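Local coordinates for protein rhamnonate dehydratase (Gibberella zeae PH-1, PDB 3FXG) that probably dehydrates rhamnonate, as a magnesium-binding lyase of the enolase superfamily, at residues Ile244-Glu249 with Leu292-Pro297. Numbering follows the deposited sequence.
Sequences INWWEE and LDIIQP. With MG (magnesium ion), chain I.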
loop_
_atom_site.group_PDB
_atom_site.type_symbol
_atom_site.label_atom_id
_atom_site.label_comp_id
_atom_site.label_asym_id
_atom_site.label_seq_id
_atom_site.Cartn_x
_atom_site.Cartn_y
_atom_site.Cartn_z
ATOM N N ILE A 244 -7.926 31.367 -4.142
ATOM C CA ILE A 244 -8.528 31.132 -2.830
ATOM C C ILE A 244 -7.473 30.557 -1.881
ATOM O O ILE A 244 -6.761 29.619 -2.233
ATOM C CB ILE A 244 -9.723 30.147 -2.943
ATOM C CG1 ILE A 244 -10.803 30.751 -3.846
ATOM C CG2 ILE A 244 -10.290 29.830 -1.564
ATOM C CD1 ILE A 244 -11.305 32.112 -3.393
ATOM N N ASN A 245 -7.373 31.124 -0.681
ATOM C CA ASN A 245 -6.389 30.674 0.306
ATOM C C ASN A 245 -6.656 29.229 0.735
ATOM O O ASN A 245 -5.761 28.383 0.684
ATOM C CB ASN A 245 -6.410 31.594 1.530
ATOM C CG ASN A 245 -5.192 31.407 2.419
ATOM O OD1 ASN A 245 -5.225 31.716 3.610
ATOM N ND2 ASN A 245 -4.107 30.911 1.839
ATOM N N TRP A 246 -7.877 28.947 1.176
ATOM C CA TRP A 246 -8.229 27.584 1.546
ATOM C C TRP A 246 -9.730 27.360 1.492
ATOM O O TRP A 246 -10.519 28.304 1.595
ATOM C CB TRP A 246 -7.670 27.202 2.931
ATOM C CG TRP A 246 -8.443 27.683 4.143
ATOM C CD1 TRP A 246 -9.728 27.356 4.488
ATOM C CD2 TRP A 246 -7.942 28.506 5.205
ATOM N NE1 TRP A 246 -10.051 27.922 5.701
ATOM C CE2 TRP A 246 -8.973 28.631 6.162
ATOM C CE3 TRP A 246 -6.717 29.148 5.441
ATOM C CZ2 TRP A 246 -8.818 29.376 7.341
ATOM C CZ3 TRP A 246 -6.561 29.888 6.615
ATOM C CH2 TRP A 246 -7.609 29.994 7.548
ATOM N N TRP A 247 -10.109 26.099 1.310
ATOM C CA TRP A 247 -11.505 25.694 1.237
ATOM C C TRP A 247 -11.817 24.931 2.515
ATOM O O TRP A 247 -11.178 23.916 2.813
ATOM C CB TRP A 247 -11.724 24.817 0.005
ATOM C CG TRP A 247 -11.488 25.561 -1.275
ATOM C CD1 TRP A 247 -10.287 25.817 -1.870
ATOM C CD2 TRP A 247 -12.484 26.178 -2.098
ATOM N NE1 TRP A 247 -10.473 26.556 -3.015
ATOM C CE2 TRP A 247 -11.814 26.790 -3.178
ATOM C CE3 TRP A 247 -13.881 26.271 -2.027
ATOM C CZ2 TRP A 247 -12.492 27.489 -4.183
ATOM C CZ3 TRP A 247 -14.558 26.967 -3.031
ATOM C CH2 TRP A 247 -13.860 27.565 -4.091
ATOM N N GLU A 248 -12.806 25.423 3.255
ATOM C CA GLU A 248 -13.177 24.853 4.547
ATOM C C GLU A 248 -14.413 23.958 4.611
ATOM O O GLU A 248 -15.468 24.279 4.063
ATOM C CB GLU A 248 -13.326 25.995 5.556
ATOM C CG GLU A 248 -13.528 25.554 6.992
ATOM C CD GLU A 248 -13.333 26.699 7.969
ATOM O OE1 GLU A 248 -12.385 27.489 7.771
ATOM O OE2 GLU A 248 -14.116 26.803 8.935
ATOM N N GLU A 249 -14.260 22.841 5.319
ATOM C CA GLU A 249 -15.317 21.853 5.523
ATOM C C GLU A 249 -16.151 21.571 4.277
ATOM O O GLU A 249 -17.380 21.643 4.311
ATOM C CB GLU A 249 -16.231 22.289 6.678
ATOM C CG GLU A 249 -16.788 21.106 7.473
ATOM C CD GLU A 249 -17.621 21.511 8.685
ATOM O OE1 GLU A 249 -17.916 20.621 9.512
ATOM O OE2 GLU A 249 -17.990 22.702 8.809
ATOM N N LEU A 292 -5.131 17.370 5.159
ATOM C CA LEU A 292 -5.758 18.606 5.616
ATOM C C LEU A 292 -4.662 19.555 6.089
ATOM O O LEU A 292 -3.835 19.202 6.924
ATOM C CB LEU A 292 -6.749 18.316 6.746
ATOM C CG LEU A 292 -7.979 17.527 6.288
ATOM C CD1 LEU A 292 -8.691 16.939 7.482
ATOM C CD2 LEU A 292 -8.906 18.436 5.486
ATOM N N ASP A 293 -4.658 20.761 5.536
ATOM C CA ASP A 293 -3.647 21.756 5.872
ATOM C C ASP A 293 -3.863 22.387 7.236
ATOM O O ASP A 293 -2.922 22.900 7.847
ATOM C CB ASP A 293 -3.632 22.831 4.795
ATOM C CG ASP A 293 -3.326 22.258 3.437
ATOM O OD1 ASP A 293 -2.140 22.250 3.051
ATOM O OD2 ASP A 293 -4.269 21.789 2.769
ATOM N N ILE A 294 -5.104 22.346 7.705
ATOM C CA ILE A 294 -5.456 22.902 9.007
ATOM C C ILE A 294 -6.632 22.137 9.602
ATOM O O ILE A 294 -7.590 21.826 8.896
ATOM C CB ILE A 294 -5.895 24.385 8.899
ATOM C CG1 ILE A 294 -4.798 25.228 8.255
ATOM C CG2 ILE A 294 -6.222 24.937 10.288
ATOM C CD1 ILE A 294 -5.192 26.686 8.077
ATOM N N ILE A 295 -6.561 21.814 10.890
ATOM C CA ILE A 295 -7.687 21.149 11.532
ATOM C C ILE A 295 -8.312 22.218 12.419
ATOM O O ILE A 295 -7.603 23.026 13.026
ATOM C CB ILE A 295 -7.264 19.891 12.330
ATOM C CG1 ILE A 295 -6.273 20.242 13.435
ATOM C CG2 ILE A 295 -6.668 18.868 11.365
ATOM C CD1 ILE A 295 -5.952 19.055 14.338
ATOM N N GLN A 296 -9.640 22.225 12.492
ATOM C CA GLN A 296 -10.348 23.274 13.216
ATOM C C GLN A 296 -11.406 22.842 14.226
ATOM O O GLN A 296 -12.602 23.032 14.004
ATOM C CB GLN A 296 -10.991 24.197 12.181
ATOM C CG GLN A 296 -10.014 24.642 11.093
ATOM C CD GLN A 296 -10.709 25.210 9.865
ATOM O OE1 GLN A 296 -11.486 24.519 9.200
ATOM N NE2 GLN A 296 -10.426 26.472 9.555
ATOM N N PRO A 297 -10.983 22.274 15.360
ATOM C CA PRO A 297 -11.970 21.850 16.352
ATOM C C PRO A 297 -12.584 23.047 17.064
ATOM O O PRO A 297 -11.986 24.124 17.103
ATOM C CB PRO A 297 -11.145 20.996 17.309
ATOM C CG PRO A 297 -9.824 21.687 17.295
ATOM C CD PRO A 297 -9.615 21.971 15.815
HETATM MG MG MG I . -16.294 26.727 9.418
HETATM O O HOH W 1 -17.853 25.364 8.450
HETATM O O HOH W 2 -16.149 28.831 10.726
#
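Gln296 reaches across to Glu248 with its amide nitrogen: NE2 of Gln296 donates a hydrogen bond to OE1 of Glu248, 2.8 Å long and moderately bent at 152°. The donor arrives from above the carboxylate, whose plane stands 71° from that of the amide. A second N-H reaches the same oxygen from within the 244-249 segment, NE1 of Trp246 lying 3.1 Å from Glu248 OE1. Glu248 OE1 receives this N-H through its anti lone pair, the oxygen lying close to the indole plane, and Lys185 adds a salt bridge to OE1. Three nitrogen partners thus grip one oxygen and fix the rotation of the carboxylate. Glutamine suits its place because the other end of its amide is an acceptor: OE1 of Gln296 takes a hydrogen bond from Thr272, which settles which way round the amide sits.

The other carboxylate oxygen of Glu248, OE2, binds the metal, 2.2 Å from the magnesium ion. Asp222 and Glu275 complete the protein ligands, and two waters also bind; one of them donates to OE2 of Glu249. These acids sit at or just beyond the C-terminal ends of successive strands of the TIM-type barrel, the usual metal site of the enolase superfamily. Strands 246-248 and 294-295 both run parallel to strand 270-273, which lies between them, so their side chains meet inside the barrel rather than through backbone bonds.

Deeper in the barrel the contact is apolar. With CG1 beside the backbone N (chi1 -57°) and the chain then extended, Ile294 places CD1 over one face of the Trp246 indole in a CH-pi contact, 4.0 Å from the centroid of the six-membered ring. A broad indole serves both neighbours, giving its face to the slim isoleucine tip and its N-H to Glu248, while Tyr167 packs against it edge-to-face.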